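Local coordinates for protein CurF (Lyngbya majuscula, PDB 2Q35) that probably decarboxylates an acyl intermediate during polyketide chain beta-branching, as the crotonase-family ECH2 decarboxylase domain of a biosynthetic enzyme, at residues Asp88-Ile93 against Ser199-Lys204. The protein carries 1 engineered substitution. Sequence-based numbering, arbitrary orientation.
Sequences DCEIPI and SLVALK
Ile91 and Val201 bring the two backbones closest, their CA atoms 5.5 Å apart, where the loop leading into strand 93-97 passes residues 199-204 of helix 197-230. Lys204 spans this junction. With CG anti to the backbone N (chi1 176°) and the chain extended beyond CG, it runs out from the helix across the loop, and CD lies 3.6 Å from Glu90 O. The ammonium group then meets two backbone carbonyls: NZ donates to Ile91 O at 2.9 Å and, weakly, to Cys89 O at 3.2 Å. The stronger bond reaches its carbonyl from above, 55° out of the plane, rather than along a lone pair. A salt bridge to Asp113 supplies a third partner for NZ, and the same carboxylate oxygen accepts from Ile93 N, so one acid ties the lysine to the start of the strand.

Beside this polar grip, CG2 of Val201 packs 3.9 Å from CG2 of Ile91, while Pro92 CD rests 4.2 Å from Leu200 CB. The Glu90 side chain crosses that of Val201 at a slant, OE1 being 3.9 Å from Val201 CG1; its other oxygen, OE2, forms a salt bridge with Arg197 at the start of helix 197-230. One water donates to both Glu90 O and Val201 O, linking the backbones. Tyr156 of a second subunit packs on Pro92 and Lys204, placing the junction beside a subunit interface.

Without the long amine, as with an alanine at Lys204, Ile91 O and the Asp113 carboxylate would probably lose their cationic partner, Cys89 O its weak one, and a gap would open beside Glu90 O. The chemistry implies that a buried lysine, its charge probably balanced by Asp113, pins helix 197-230 to the loop entering strand 93-97 of the crotonase fold.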
ATOM      1  N   ASP A  88       9.468  -5.216  21.648  1.00 13.90           N
ATOM      2  CA  ASP A  88       9.713  -4.515  22.913  1.00 13.16           C
ATOM      3  C   ASP A  88      10.874  -3.513  22.851  1.00 12.99           C
ATOM      4  O   ASP A  88      10.951  -2.622  23.697  1.00 15.82           O
ATOM      5  CB  ASP A  88       9.913  -5.496  24.062  1.00 13.14           C
ATOM      6  CG  ASP A  88       8.586  -6.032  24.618  1.00 17.36           C
ATOM      7  OD1 ASP A  88       7.494  -5.597  24.162  1.00 18.16           O
ATOM      8  OD2 ASP A  88       8.644  -6.883  25.528  1.00 17.00           O
ATOM      9  N   CYS A  89      11.759  -3.647  21.870  1.00 12.23           N
ATOM     10  CA  CYS A  89      12.911  -2.741  21.774  1.00 11.88           C
ATOM     11  C   CYS A  89      12.399  -1.340  21.418  1.00 12.33           C
ATOM     12  O   CYS A  89      11.646  -1.179  20.452  1.00 13.23           O
ATOM     13  CB  CYS A  89      13.835  -3.250  20.670  1.00 12.45           C
ATOM     14  SG  CYS A  89      15.294  -2.161  20.446  1.00 13.51           S
ATOM     15  N   GLU A  90      12.804  -0.329  22.194  1.00 10.88           N
ATOM     16  CA  GLU A  90      12.209   1.004  22.047  1.00 12.20           C
ATOM     17  C   GLU A  90      12.910   1.912  21.062  1.00 12.11           C
ATOM     18  O   GLU A  90      12.393   2.989  20.742  1.00 11.71           O
ATOM     19  CB  GLU A  90      12.067   1.686  23.407  1.00 11.71           C
ATOM     20  CG  GLU A  90      13.384   2.188  23.963  1.00 13.11           C
ATOM     21  CD  GLU A  90      13.275   2.828  25.344  1.00 15.19           C
ATOM     22  OE1 GLU A  90      12.145   3.073  25.832  1.00 14.72           O
ATOM     23  OE2 GLU A  90      14.353   3.102  25.932  1.00 22.95           O
ATOM     24  N   ILE A  91      14.082   1.484  20.602  1.00 11.28           N
ATOM     25  CA  ILE A  91      14.831   2.236  19.581  1.00 10.28           C
ATOM     26  C   ILE A  91      14.712   1.570  18.216  1.00 11.36           C
ATOM     27  O   ILE A  91      14.450   0.380  18.120  1.00 11.70           O
ATOM     28  CB  ILE A  91      16.317   2.466  19.979  1.00 10.05           C
ATOM     29  CG1 ILE A  91      17.019   1.140  20.301  1.00 10.55           C
ATOM     30  CG2 ILE A  91      16.398   3.468  21.166  1.00 11.13           C
ATOM     31  CD1 ILE A  91      18.544   1.263  20.347  1.00 11.34           C
ATOM     32  N   PRO A  92      14.873   2.358  17.134  1.00 11.28           N
ATOM     33  CA  PRO A  92      14.728   1.763  15.792  1.00 12.72           C
ATOM     34  C   PRO A  92      15.700   0.614  15.510  1.00 12.15           C
ATOM     35  O   PRO A  92      16.870   0.641  15.941  1.00 12.94           O
ATOM     36  CB  PRO A  92      15.061   2.922  14.835  1.00 13.67           C
ATOM     37  CG  PRO A  92      15.223   4.126  15.641  1.00 14.57           C
ATOM     38  CD  PRO A  92      15.117   3.811  17.108  1.00 10.28           C
ATOM     39  N   ILE A  93      15.184  -0.383  14.801  1.00 11.09           N
ATOM     40  CA  ILE A  93      15.953  -1.555  14.398  1.00 11.71           C
ATOM     41  C   ILE A  93      15.976  -1.645  12.871  1.00 11.79           C
ATOM     42  O   ILE A  93      14.925  -1.510  12.221  1.00 11.71           O
ATOM     43  CB  ILE A  93      15.333  -2.859  14.976  1.00 12.70           C
ATOM     44  CG1 ILE A  93      15.260  -2.824  16.497  1.00 13.46           C
ATOM     45  CG2 ILE A  93      16.108  -4.136  14.505  1.00 12.19           C
ATOM     46  CD1 ILE A  93      14.404  -4.006  17.038  1.00 14.18           C
ATOM     47  N   SER A 199      13.662  11.797  20.740  1.00 10.51           N
ATOM     48  CA  SER A 199      12.796  11.972  19.571  1.00 10.48           C
ATOM     49  C   SER A 199      12.640  10.658  18.808  1.00 10.75           C
ATOM     50  O   SER A 199      11.549  10.339  18.307  1.00 10.82           O
ATOM     51  CB  SER A 199      13.368  13.058  18.653  1.00  9.64           C
ATOM     52  OG  SER A 199      13.353  14.327  19.295  1.00  9.41           O
ATOM     53  N   LEU A 200      13.725   9.891  18.718  1.00 10.07           N
ATOM     54  CA  LEU A 200      13.658   8.572  18.050  1.00 10.52           C
ATOM     55  C   LEU A 200      12.681   7.634  18.768  1.00 11.06           C
ATOM     56  O   LEU A 200      11.856   6.973  18.126  1.00 12.00           O
ATOM     57  CB  LEU A 200      15.035   7.939  17.949  1.00 11.35           C
ATOM     58  CG  LEU A 200      15.996   8.646  16.977  1.00 10.69           C
ATOM     59  CD1 LEU A 200      17.407   8.043  17.189  1.00 12.50           C
ATOM     60  CD2 LEU A 200      15.534   8.486  15.558  1.00 11.89           C
ATOM     61  N   VAL A 201      12.770   7.597  20.097  1.00 11.81           N
ATOM     62  CA  VAL A 201      11.932   6.714  20.909  1.00 11.05           C
ATOM     63  C   VAL A 201      10.451   7.121  20.770  1.00 10.33           C
ATOM     64  O   VAL A 201       9.579   6.271  20.513  1.00 10.69           O
ATOM     65  CB  VAL A 201      12.397   6.709  22.379  1.00 11.70           C
ATOM     66  CG1 VAL A 201      11.373   5.963  23.267  1.00  9.92           C
ATOM     67  CG2 VAL A 201      13.781   6.080  22.478  1.00 11.71           C
ATOM     68  N   ALA A 202      10.199   8.424  20.851  1.00 10.45           N
ATOM     69  CA  ALA A 202       8.834   8.969  20.758  1.00 10.35           C
ATOM     70  C   ALA A 202       8.227   8.711  19.378  1.00 11.04           C
ATOM     71  O   ALA A 202       7.070   8.276  19.243  1.00 11.44           O
ATOM     72  CB  ALA A 202       8.837  10.430  21.077  1.00 10.92           C
ATOM     73  N   LEU A 203       9.034   8.929  18.338  1.00 10.08           N
ATOM     74  CA  LEU A 203       8.555   8.715  16.989  1.00 10.04           C
ATOM     75  C   LEU A 203       8.237   7.249  16.760  1.00 10.92           C
ATOM     76  O   LEU A 203       7.202   6.929  16.189  1.00 11.74           O
ATOM     77  CB  LEU A 203       9.625   9.188  15.969  1.00  8.77           C
ATOM     78  CG  LEU A 203       9.204   9.033  14.508  1.00 10.57           C
ATOM     79  CD1 LEU A 203       7.970   9.861  14.192  1.00 12.00           C
ATOM     80  CD2 LEU A 203      10.404   9.444  13.573  1.00 12.29           C
ATOM     81  N   LYS A 204       9.148   6.360  17.164  1.00 10.54           N
ATOM     82  CA  LYS A 204       8.954   4.926  16.925  1.00 10.03           C
ATOM     83  C   LYS A 204       7.689   4.444  17.617  1.00 11.25           C
ATOM     84  O   LYS A 204       6.908   3.660  17.032  1.00 11.93           O
ATOM     85  CB  LYS A 204      10.171   4.110  17.403  1.00 11.69           C
ATOM     86  CG  LYS A 204       9.928   2.627  17.243  1.00 10.74           C
ATOM     87  CD  LYS A 204      11.124   1.789  17.575  1.00 10.28           C
ATOM     88  CE  LYS A 204      10.716   0.329  17.695  1.00  9.77           C
ATOM     89  NZ  LYS A 204      11.848  -0.574  17.360  1.00 11.54           N
TER
HETATM   90  O   HOH W   1       9.784   3.562  21.177  1.00 20.94           O